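Local coordinates for SusD superfamily protein (Bacteroides vulgatus, PDB 3MYV) that probably binds polysaccharide at the bacterial outer membrane, as SusD-like proteins do, at residues 43-51 and 408-416; 269-279 and 302-313. One frame throughout, in Å; residues are numbered along the deposited sequence.

Leaving helix 36-43, the chain enters residues 43-51, which contact 1 joins to residues 408-416 near the C-terminal end, closing a loop of more than 350 residues. Contact 2 is nested inside it: residues 269-279 meet residues 302-313, 23 residues on, in the hairpin of strands 299-304 and 307-312, across a short excursion that includes helix 281-288. The two contacts are neighbours, with centres about 13 Å apart. Strand 48-50 of contact 1 pairs antiparallel with strand 277-279 of contact 2, and Tyr414 OH reaches Val279 O at 2.6 Å. Together they fasten an early segment to two later parts of this SusD-family fold.

Contact 1: residues 43-51 and 408-416; sequences MKGDDMQSS and IVRKGGYHL
Arg410 bound to Met43 and Gly45, and Gln49 bound to Tyr414, carry this junction of the SusD-family fold, where the segment following helix 36-43 meets the loop after the short strand 408-409; Arg410 gives two N-H groups and Gln49 one to carbonyls across the contact. The Arg410 chain bends at chi2 and chi3, turning its guanidinium edge toward the backbone of 43-45. NH2 of Arg410 meets a lone pair of Met43 O at 3.1 Å, while NE of Arg410 binds Gly45 O at 3.1 Å from above that carbonyl's plane. These two acceptors in its plane, with the bonds from NH2 to Tyr61 O and from NH1 to Asp420 O, restrain the group's rotation. A leucine in place of Arg410 would probably cost Met43 O and Gly45 O these side-chain donors and weaken the tie between the segments. Ile408 lays CG2 against the Gly45-Asp46 peptide, 3.6 Å from Asp46 N. Beside it, the Asp46 carboxylate is paired with Arg397, and two waters link its OD2 to the backbone of Val409. At the other end, Gln49 CG sits between the backbone N and carbonyl carbon (chi1 66°), and the extended remainder carries the amide to the 414-416 backbone. Its NE2 donates to Tyr414 O at 2.9 Å, nearly straight at 161°, and to its own neighbour Ser50 O, both acceptors close to the amide plane. Gln49 OE1 lies over one face of the His415 ring, offset toward its rim; His415 ND1 is bonded to Tyr61 OH. The Gln49 amide plane is turned 46° from the Tyr414 ring. Leu416 CD1 comes to 3.4 Å from Ser51 O. Finally, one water accepts from Tyr414 N and donates to Gln49 OE1 at 2.8 Å.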
loop_
_atom_site.group_PDB
_atom_site.type_symbol
_atom_site.label_atom_id
_atom_site.label_comp_id
_atom_site.label_asym_id
_atom_site.label_seq_id
_atom_site.Cartn_x
_atom_site.Cartn_y
_atom_site.Cartn_z
HETATM N N MSE A 43 -1.688 10.950 3.205
HETATM C CA MSE A 43 -1.509 12.297 3.728
HETATM C C MSE A 43 -0.508 13.112 2.916
HETATM O O MSE A 43 -0.551 14.338 2.943
HETATM C CB MSE A 43 -1.112 12.282 5.206
HETATM C CG MSE A 43 -2.238 11.682 6.105
HETATM SE SE MSE A 43 -3.778 12.848 6.250
HETATM C CE MSE A 43 -5.079 11.480 6.561
ATOM N N LYS A 44 0.358 12.428 2.178
ATOM C CA LYS A 44 1.359 13.071 1.319
ATOM C C LYS A 44 0.867 13.385 -0.101
ATOM O O LYS A 44 1.564 14.050 -0.899
ATOM C CB LYS A 44 2.629 12.194 1.291
ATOM C CG LYS A 44 3.286 12.084 2.645
ATOM C CD LYS A 44 4.552 11.227 2.686
ATOM C CE LYS A 44 5.291 11.405 4.021
ATOM N NZ LYS A 44 5.877 12.767 4.118
ATOM N N GLY A 45 -0.310 12.876 -0.432
ATOM C CA GLY A 45 -0.963 13.196 -1.694
ATOM C C GLY A 45 -1.765 14.500 -1.653
ATOM O O GLY A 45 -1.558 15.360 -0.784
ATOM N N ASP A 46 -2.686 14.624 -2.604
ATOM C CA ASP A 46 -3.558 15.801 -2.713
ATOM C C ASP A 46 -5.009 15.541 -2.312
ATOM O O ASP A 46 -5.858 16.462 -2.355
ATOM C CB ASP A 46 -3.497 16.349 -4.151
ATOM C CG ASP A 46 -3.944 15.337 -5.178
ATOM O OD1 ASP A 46 -4.121 14.164 -4.815
ATOM O OD2 ASP A 46 -4.112 15.721 -6.346
ATOM N N ASP A 47 -5.314 14.299 -1.924
ATOM C CA ASP A 47 -6.718 13.898 -1.674
ATOM C C ASP A 47 -7.119 13.751 -0.217
ATOM O O ASP A 47 -8.323 13.742 0.098
ATOM C CB ASP A 47 -7.029 12.582 -2.384
ATOM C CG ASP A 47 -7.089 12.737 -3.903
ATOM O OD1 ASP A 47 -7.531 13.816 -4.364
ATOM O OD2 ASP A 47 -6.706 11.769 -4.609
HETATM N N MSE A 48 -6.126 13.636 0.661
HETATM C CA MSE A 48 -6.349 13.653 2.106
HETATM C C MSE A 48 -5.372 14.585 2.772
HETATM O O MSE A 48 -4.279 14.809 2.253
HETATM C CB MSE A 48 -6.189 12.262 2.704
HETATM C CG MSE A 48 -7.152 11.229 2.144
HETATM SE SE MSE A 48 -7.463 9.681 3.269
HETATM C CE MSE A 48 -8.682 10.464 4.532
ATOM N N GLN A 49 -5.797 15.147 3.902
ATOM C CA GLN A 49 -4.959 16.041 4.665
ATOM C C GLN A 49 -5.158 15.813 6.152
ATOM O O GLN A 49 -6.165 15.235 6.599
ATOM C CB GLN A 49 -5.267 17.501 4.285
ATOM C CG GLN A 49 -6.674 17.946 4.693
ATOM C CD GLN A 49 -6.836 19.437 4.648
ATOM O OE1 GLN A 49 -7.093 20.016 3.596
ATOM N NE2 GLN A 49 -6.714 20.063 5.801
ATOM N N SER A 50 -4.200 16.292 6.924
ATOM C CA SER A 50 -4.318 16.324 8.370
ATOM C C SER A 50 -5.350 17.339 8.874
ATOM O O SER A 50 -5.640 18.348 8.237
ATOM C CB SER A 50 -2.938 16.688 8.982
ATOM O OG SER A 50 -2.964 16.630 10.388
ATOM N N SER A 51 -5.908 17.051 10.044
ATOM C CA SER A 51 -6.600 18.051 10.822
ATOM C C SER A 51 -5.528 18.773 11.645
ATOM O O SER A 51 -4.329 18.549 11.439
ATOM C CB SER A 51 -7.597 17.389 11.758
ATOM O OG SER A 51 -6.919 16.548 12.669
ATOM N N ILE A 408 2.583 17.003 -7.112
ATOM C CA ILE A 408 1.416 16.935 -6.227
ATOM C C ILE A 408 1.125 18.369 -5.784
ATOM O O ILE A 408 1.985 19.031 -5.204
ATOM C CB ILE A 408 1.663 16.017 -5.008
ATOM C CG1 ILE A 408 2.176 14.635 -5.459
ATOM C CG2 ILE A 408 0.364 15.824 -4.202
ATOM C CD1 ILE A 408 2.634 13.768 -4.349
ATOM N N VAL A 409 -0.063 18.861 -6.122
ATOM C CA VAL A 409 -0.477 20.219 -5.778
ATOM C C VAL A 409 -1.432 20.170 -4.583
ATOM O O VAL A 409 -2.493 19.532 -4.633
ATOM C CB VAL A 409 -1.144 20.925 -6.963
ATOM C CG1 VAL A 409 -1.621 22.323 -6.542
ATOM C CG2 VAL A 409 -0.176 20.997 -8.159
ATOM N N ARG A 410 -1.019 20.828 -3.511
ATOM C CA ARG A 410 -1.698 20.806 -2.218
ATOM C C ARG A 410 -1.800 22.240 -1.744
ATOM O O ARG A 410 -0.976 22.723 -0.970
ATOM C CB ARG A 410 -0.905 19.942 -1.221
ATOM C CG ARG A 410 -0.495 18.590 -1.819
ATOM C CD ARG A 410 0.844 18.071 -1.314
ATOM N NE ARG A 410 0.670 17.360 -0.063
ATOM C CZ ARG A 410 1.309 17.602 1.078
ATOM N NH1 ARG A 410 2.244 18.521 1.167
ATOM N NH2 ARG A 410 1.028 16.858 2.132
ATOM N N LYS A 411 -2.811 22.932 -2.246
ATOM C CA LYS A 411 -2.993 24.334 -1.918
ATOM C C LYS A 411 -4.463 24.724 -1.927
ATOM O O LYS A 411 -5.324 24.020 -2.490
ATOM C CB LYS A 411 -2.157 25.214 -2.857
ATOM C CG LYS A 411 -2.593 25.245 -4.302
ATOM C CD LYS A 411 -1.607 26.071 -5.131
ATOM C CE LYS A 411 -2.005 26.083 -6.609
ATOM N NZ LYS A 411 -1.160 27.001 -7.441
ATOM N N GLY A 412 -4.756 25.834 -1.261
ATOM C CA GLY A 412 -6.131 26.305 -1.123
ATOM C C GLY A 412 -6.995 25.380 -0.286
ATOM O O GLY A 412 -6.496 24.664 0.598
ATOM N N GLY A 413 -8.295 25.417 -0.558
ATOM C CA GLY A 413 -9.267 24.626 0.170
ATOM C C GLY A 413 -9.225 24.916 1.651
ATOM O O GLY A 413 -9.260 26.067 2.078
ATOM N N TYR A 414 -9.117 23.861 2.446
ATOM C CA TYR A 414 -8.905 23.991 3.867
ATOM C C TYR A 414 -7.585 23.332 4.303
ATOM O O TYR A 414 -7.440 22.841 5.424
ATOM C CB TYR A 414 -10.115 23.451 4.640
ATOM C CG TYR A 414 -10.714 22.117 4.223
ATOM C CD1 TYR A 414 -10.180 20.908 4.683
ATOM C CD2 TYR A 414 -11.875 22.061 3.440
ATOM C CE1 TYR A 414 -10.744 19.690 4.333
ATOM C CE2 TYR A 414 -12.460 20.858 3.098
ATOM C CZ TYR A 414 -11.889 19.659 3.546
ATOM O OH TYR A 414 -12.482 18.467 3.207
ATOM N N HIS A 415 -6.601 23.376 3.421
ATOM C CA HIS A 415 -5.250 22.972 3.786
ATOM C C HIS A 415 -4.728 23.786 4.966
ATOM O O HIS A 415 -5.080 24.964 5.145
ATOM C CB HIS A 415 -4.299 23.086 2.596
ATOM C CG HIS A 415 -4.385 21.929 1.642
ATOM N ND1 HIS A 415 -3.792 20.709 1.899
ATOM C CD2 HIS A 415 -4.971 21.814 0.428
ATOM C CE1 HIS A 415 -4.027 19.893 0.888
ATOM N NE2 HIS A 415 -4.756 20.532 -0.008
ATOM N N LEU A 416 -3.878 23.157 5.764
ATOM C CA LEU A 416 -3.269 23.830 6.902
ATOM C C LEU A 416 -2.186 24.816 6.498
ATOM O O LEU A 416 -1.565 24.679 5.436
ATOM C CB LEU A 416 -2.655 22.809 7.852
ATOM C CG LEU A 416 -3.551 21.679 8.380
ATOM C CD1 LEU A 416 -2.797 20.875 9.433
ATOM C CD2 LEU A 416 -4.843 22.250 8.949
HETATM O O HOH W 1 -5.646 19.336 -2.392
HETATM O O HOH W 2 -1.949 16.962 -7.410
HETATM O O HOH W 3 -4.283 18.844 -6.626
HETATM O O HOH W 4 -8.467 21.097 1.373
#

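Contact 2: residues 269-279 and 302-313; sequences LNWYGYQKGFV and NKYAGKTVWWLY
A beta hairpin, with a type I' turn from Tyr304 to Lys307, packs here against the loop that leads into strand 277-279 of this SusD-family fold; aromatic rings do most of the work. Trp271 lies across one side of the hairpin, against Asn302, Tyr304, Val309 and Trp311. Its CG lies anti to the backbone N (chi1 177°), which sends the indole toward Asn302. Trp271 CB lies over the Trp311 five-membered ring, 3.3 Å from its centroid, and the two indoles are nearly parallel but slid apart. On one face of Trp271 the Asn302 amide stacks with planes 14° apart, and Asn302 CB stands 3.7 Å from the centroid of the six-membered ring; Gln275 NE2 covers the opposite face. Lys303 O lies at the edge of the Trp271 ring, 3.2 Å from CH2. Nearby, Phe278 presents its edge to the face of Tyr304 in a T-shaped pair, centroids 4.9 Å apart, while Val309 CG2 sits squarely over the Phe278 ring. Tyr304 OH also binds Glu52 N. Strand 277-279 crosses strand 307-312 at 102°, and the backbone bond from Val279 N to Trp310 O is weak. Two waters bridge polar groups across the contact: one joins Leu269 O, Gly277 O and Leu312 N, and another, in the plane of the Trp311 ring, lies near Tyr272 OH and accepts from Asn302 ND2 and, at 2.9 Å, from Trp311 NE1.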
loop_
_atom_site.group_PDB
_atom_site.type_symbol
_atom_site.label_atom_id
_atom_site.label_comp_id
_atom_site.label_asym_id
_atom_site.label_seq_id
_atom_site.Cartn_x
_atom_site.Cartn_y
_atom_site.Cartn_z
ATOM N N LEU A 269 -8.967 7.898 11.304
ATOM C CA LEU A 269 -9.649 8.654 10.239
ATOM C C LEU A 269 -11.067 9.083 10.647
ATOM O O LEU A 269 -11.679 9.926 10.009
ATOM C CB LEU A 269 -9.745 7.843 8.947
ATOM C CG LEU A 269 -8.494 7.713 8.065
ATOM C CD1 LEU A 269 -8.898 7.182 6.715
ATOM C CD2 LEU A 269 -7.763 9.043 7.902
ATOM N N ASN A 270 -11.612 8.437 11.652
ATOM C CA ASN A 270 -13.020 8.655 12.001
ATOM C C ASN A 270 -13.215 9.957 12.782
ATOM O O ASN A 270 -12.516 10.231 13.760
ATOM C CB ASN A 270 -13.532 7.463 12.806
ATOM C CG ASN A 270 -15.009 7.400 12.865
ATOM O OD1 ASN A 270 -15.654 8.158 13.606
ATOM N ND2 ASN A 270 -15.594 6.436 12.126
ATOM N N TRP A 271 -14.207 10.730 12.362
ATOM C CA TRP A 271 -14.515 12.022 12.966
ATOM C C TRP A 271 -14.792 11.863 14.464
ATOM O O TRP A 271 -14.401 12.711 15.272
ATOM C CB TRP A 271 -15.740 12.640 12.275
ATOM C CG TRP A 271 -16.193 13.938 12.856
ATOM C CD1 TRP A 271 -17.080 14.117 13.872
ATOM C CD2 TRP A 271 -15.748 15.241 12.473
ATOM N NE1 TRP A 271 -17.212 15.444 14.152
ATOM C CE2 TRP A 271 -16.414 16.163 13.299
ATOM C CE3 TRP A 271 -14.844 15.719 11.503
ATOM C CZ2 TRP A 271 -16.215 17.539 13.196
ATOM C CZ3 TRP A 271 -14.649 17.088 11.394
ATOM C CH2 TRP A 271 -15.330 17.981 12.235
ATOM N N TYR A 272 -15.458 10.759 14.795
ATOM C CA TYR A 272 -15.864 10.447 16.171
ATOM C C TYR A 272 -14.793 9.712 16.983
ATOM O O TYR A 272 -14.997 9.445 18.174
ATOM C CB TYR A 272 -17.146 9.636 16.137
ATOM C CG TYR A 272 -18.222 10.414 15.424
ATOM C CD1 TYR A 272 -18.887 11.451 16.065
ATOM C CD2 TYR A 272 -18.502 10.164 14.083
ATOM C CE1 TYR A 272 -19.831 12.231 15.396
ATOM C CE2 TYR A 272 -19.457 10.909 13.397
ATOM C CZ TYR A 272 -20.122 11.933 14.058
ATOM O OH TYR A 272 -21.039 12.673 13.368
ATOM N N GLY A 273 -13.683 9.376 16.321
ATOM C CA GLY A 273 -12.533 8.696 16.935
ATOM C C GLY A 273 -11.469 9.738 17.253
ATOM O O GLY A 273 -11.721 10.664 18.010
ATOM N N TYR A 274 -10.295 9.640 16.633
ATOM C CA TYR A 274 -9.265 10.627 16.916
ATOM C C TYR A 274 -9.177 11.755 15.877
ATOM O O TYR A 274 -8.362 12.672 16.010
ATOM C CB TYR A 274 -7.914 9.950 17.190
ATOM C CG TYR A 274 -7.626 9.759 18.673
ATOM C CD1 TYR A 274 -7.670 10.837 19.547
ATOM C CD2 TYR A 274 -7.296 8.510 19.200
ATOM C CE1 TYR A 274 -7.405 10.691 20.903
ATOM C CE2 TYR A 274 -7.002 8.357 20.561
ATOM C CZ TYR A 274 -7.061 9.454 21.410
ATOM O OH TYR A 274 -6.805 9.344 22.762
ATOM N N GLN A 275 -10.014 11.706 14.842
ATOM C CA GLN A 275 -10.217 12.865 13.963
ATOM C C GLN A 275 -8.906 13.436 13.420
ATOM O O GLN A 275 -8.713 14.643 13.410
ATOM C CB GLN A 275 -11.012 13.929 14.726
ATOM C CG GLN A 275 -11.760 14.986 13.901
ATOM C CD GLN A 275 -12.464 15.971 14.809
ATOM O OE1 GLN A 275 -11.864 16.931 15.283
ATOM N NE2 GLN A 275 -13.733 15.700 15.111
ATOM N N LYS A 276 -8.038 12.549 12.930
ATOM C CA LYS A 276 -6.691 12.916 12.527
ATOM C C LYS A 276 -6.577 13.490 11.133
ATOM O O LYS A 276 -5.568 14.150 10.812
ATOM C CB LYS A 276 -5.730 11.740 12.624
ATOM C CG LYS A 276 -5.566 11.146 14.046
ATOM C CD LYS A 276 -5.089 12.151 15.098
ATOM C CE LYS A 276 -4.506 11.442 16.336
ATOM N NZ LYS A 276 -4.073 12.453 17.370
ATOM N N GLY A 277 -7.584 13.248 10.310
ATOM C CA GLY A 277 -7.512 13.692 8.922
ATOM C C GLY A 277 -8.860 13.729 8.238
ATOM O O GLY A 277 -9.835 13.163 8.725
ATOM N N PHE A 278 -8.867 14.426 7.101
ATOM C CA PHE A 278 -10.041 14.634 6.253
ATOM C C PHE A 278 -9.647 14.319 4.843
ATOM O O PHE A 278 -8.451 14.252 4.550
ATOM C CB PHE A 278 -10.480 16.094 6.311
ATOM C CG PHE A 278 -10.587 16.644 7.690
ATOM C CD1 PHE A 278 -11.317 15.950 8.676
ATOM C CD2 PHE A 278 -10.018 17.863 8.015
ATOM C CE1 PHE A 278 -11.444 16.464 9.934
ATOM C CE2 PHE A 278 -10.147 18.394 9.284
ATOM C CZ PHE A 278 -10.863 17.692 10.255
ATOM N N VAL A 279 -10.628 14.116 3.950
ATOM C CA VAL A 279 -10.343 14.329 2.546
ATOM C C VAL A 279 -10.144 15.832 2.348
ATOM O O VAL A 279 -10.627 16.648 3.125
ATOM C CB VAL A 279 -11.409 13.736 1.581
ATOM C CG1 VAL A 279 -11.587 12.227 1.878
ATOM C CG2 VAL A 279 -12.749 14.503 1.644
ATOM N N ASN A 302 -18.938 17.602 7.768
ATOM C CA ASN A 302 -19.030 18.206 9.088
ATOM C C ASN A 302 -18.378 19.585 9.058
ATOM O O ASN A 302 -18.185 20.159 7.970
ATOM C CB ASN A 302 -18.415 17.281 10.146
ATOM C CG ASN A 302 -19.116 17.378 11.469
ATOM O OD1 ASN A 302 -19.235 18.464 12.035
ATOM N ND2 ASN A 302 -19.615 16.240 11.968
ATOM N N LYS A 303 -18.056 20.124 10.237
ATOM C CA LYS A 303 -17.651 21.514 10.369
ATOM C C LYS A 303 -16.422 21.536 11.255
ATOM O O LYS A 303 -16.431 20.999 12.365
ATOM C CB LYS A 303 -18.750 22.339 11.006
ATOM C CG LYS A 303 -20.019 22.522 10.182
ATOM C CD LYS A 303 -19.808 23.518 9.063
ATOM C CE LYS A 303 -21.017 23.656 8.191
ATOM N NZ LYS A 303 -20.787 24.748 7.198
ATOM N N TYR A 304 -15.392 22.209 10.770
ATOM C CA TYR A 304 -14.127 22.290 11.450
ATOM C C TYR A 304 -13.476 23.632 11.157
ATOM O O TYR A 304 -13.424 24.048 9.988
ATOM C CB TYR A 304 -13.245 21.155 10.927
ATOM C CG TYR A 304 -12.042 20.875 11.768
ATOM C CD1 TYR A 304 -12.123 20.070 12.902
ATOM C CD2 TYR A 304 -10.811 21.374 11.404
ATOM C CE1 TYR A 304 -10.986 19.802 13.663
ATOM C CE2 TYR A 304 -9.684 21.102 12.144
ATOM C CZ TYR A 304 -9.773 20.327 13.266
ATOM O OH TYR A 304 -8.611 20.075 13.954
ATOM N N ALA A 305 -13.017 24.301 12.221
ATOM C CA ALA A 305 -12.422 25.644 12.152
ATOM C C ALA A 305 -13.267 26.587 11.285
ATOM O O ALA A 305 -12.764 27.287 10.411
ATOM C CB ALA A 305 -10.942 25.560 11.663
ATOM N N GLY A 306 -14.579 26.580 11.541
ATOM C CA GLY A 306 -15.501 27.493 10.898
ATOM C C GLY A 306 -15.741 27.276 9.408
ATOM O O GLY A 306 -16.271 28.159 8.743
ATOM N N LYS A 307 -15.425 26.082 8.913
ATOM C CA LYS A 307 -15.616 25.725 7.503
ATOM C C LYS A 307 -16.265 24.351 7.364
ATOM O O LYS A 307 -16.153 23.508 8.247
ATOM C CB LYS A 307 -14.253 25.636 6.809
ATOM C CG LYS A 307 -13.583 26.941 6.523
ATOM C CD LYS A 307 -12.277 26.678 5.752
ATOM C CE LYS A 307 -11.830 27.885 4.923
ATOM N NZ LYS A 307 -10.950 27.485 3.780
ATOM N N THR A 308 -16.910 24.104 6.228
ATOM C CA THR A 308 -17.323 22.755 5.901
ATOM C C THR A 308 -16.104 21.935 5.503
ATOM O O THR A 308 -15.260 22.379 4.695
ATOM C CB THR A 308 -18.347 22.750 4.776
ATOM O OG1 THR A 308 -19.432 23.569 5.170
ATOM C CG2 THR A 308 -18.852 21.336 4.475
ATOM N N VAL A 309 -16.014 20.747 6.076
ATOM C CA VAL A 309 -15.006 19.770 5.656
ATOM C C VAL A 309 -15.684 18.421 5.458
ATOM O O VAL A 309 -16.838 18.224 5.858
ATOM C CB VAL A 309 -13.835 19.616 6.659
ATOM C CG1 VAL A 309 -13.170 20.983 6.877
ATOM C CG2 VAL A 309 -14.310 18.976 7.996
ATOM N N TRP A 310 -14.960 17.504 4.832
ATOM C CA TRP A 310 -15.454 16.154 4.633
ATOM C C TRP A 310 -14.404 15.160 5.135
ATOM O O TRP A 310 -13.200 15.286 4.841
ATOM C CB TRP A 310 -15.754 15.892 3.163
ATOM C CG TRP A 310 -16.913 16.676 2.612
ATOM C CD1 TRP A 310 -18.203 16.253 2.473
ATOM C CD2 TRP A 310 -16.872 18.011 2.098
ATOM N NE1 TRP A 310 -18.975 17.250 1.931
ATOM C CE2 TRP A 310 -18.182 18.337 1.683
ATOM C CE3 TRP A 310 -15.857 18.963 1.956
ATOM C CZ2 TRP A 310 -18.501 19.566 1.134
ATOM C CZ3 TRP A 310 -16.179 20.197 1.415
ATOM C CH2 TRP A 310 -17.492 20.484 1.002
ATOM N N TRP A 311 -14.880 14.156 5.873
ATOM C CA TRP A 311 -14.013 13.090 6.344
ATOM C C TRP A 311 -14.380 11.823 5.611
ATOM O O TRP A 311 -15.441 11.726 5.002
ATOM C CB TRP A 311 -14.075 12.923 7.878
ATOM C CG TRP A 311 -15.358 12.522 8.506
ATOM C CD1 TRP A 311 -16.393 13.359 8.841
ATOM C CD2 TRP A 311 -15.751 11.210 8.951
ATOM N NE1 TRP A 311 -17.395 12.646 9.448
ATOM C CE2 TRP A 311 -17.018 11.329 9.534
ATOM C CE3 TRP A 311 -15.146 9.945 8.904
ATOM C CZ2 TRP A 311 -17.725 10.219 10.043
ATOM C CZ3 TRP A 311 -15.820 8.870 9.430
ATOM C CH2 TRP A 311 -17.098 9.003 9.989
ATOM N N LEU A 312 -13.460 10.873 5.632
ATOM C CA LEU A 312 -13.574 9.684 4.822
ATOM C C LEU A 312 -14.078 8.550 5.708
ATOM O O LEU A 312 -13.390 8.097 6.615
ATOM C CB LEU A 312 -12.239 9.268 4.211
ATOM C CG LEU A 312 -12.302 8.021 3.318
ATOM C CD1 LEU A 312 -13.168 8.287 2.085
ATOM C CD2 LEU A 312 -10.853 7.572 2.927
ATOM N N TYR A 313 -15.265 8.078 5.390
ATOM C CA TYR A 313 -15.866 7.000 6.107
ATOM C C TYR A 313 -15.811 5.714 5.269
ATOM O O TYR A 313 -16.820 5.111 4.876
ATOM C CB TYR A 313 -17.273 7.411 6.512
ATOM C CG TYR A 313 -17.919 6.504 7.522
ATOM C CD1 TYR A 313 -17.152 5.798 8.464
ATOM C CD2 TYR A 313 -19.296 6.379 7.576
ATOM C CE1 TYR A 313 -17.743 5.009 9.408
ATOM C CE2 TYR A 313 -19.909 5.544 8.533
ATOM C CZ TYR A 313 -19.118 4.870 9.426
ATOM O OH TYR A 313 -19.707 4.071 10.380
HETATM O O HOH W 5 -11.188 11.003 7.486
HETATM O O HOH W 6 -18.365 5.673 12.713
HETATM O O HOH W 7 -19.871 13.529 10.683
HETATM O O HOH W 8 -9.517 18.245 16.218
#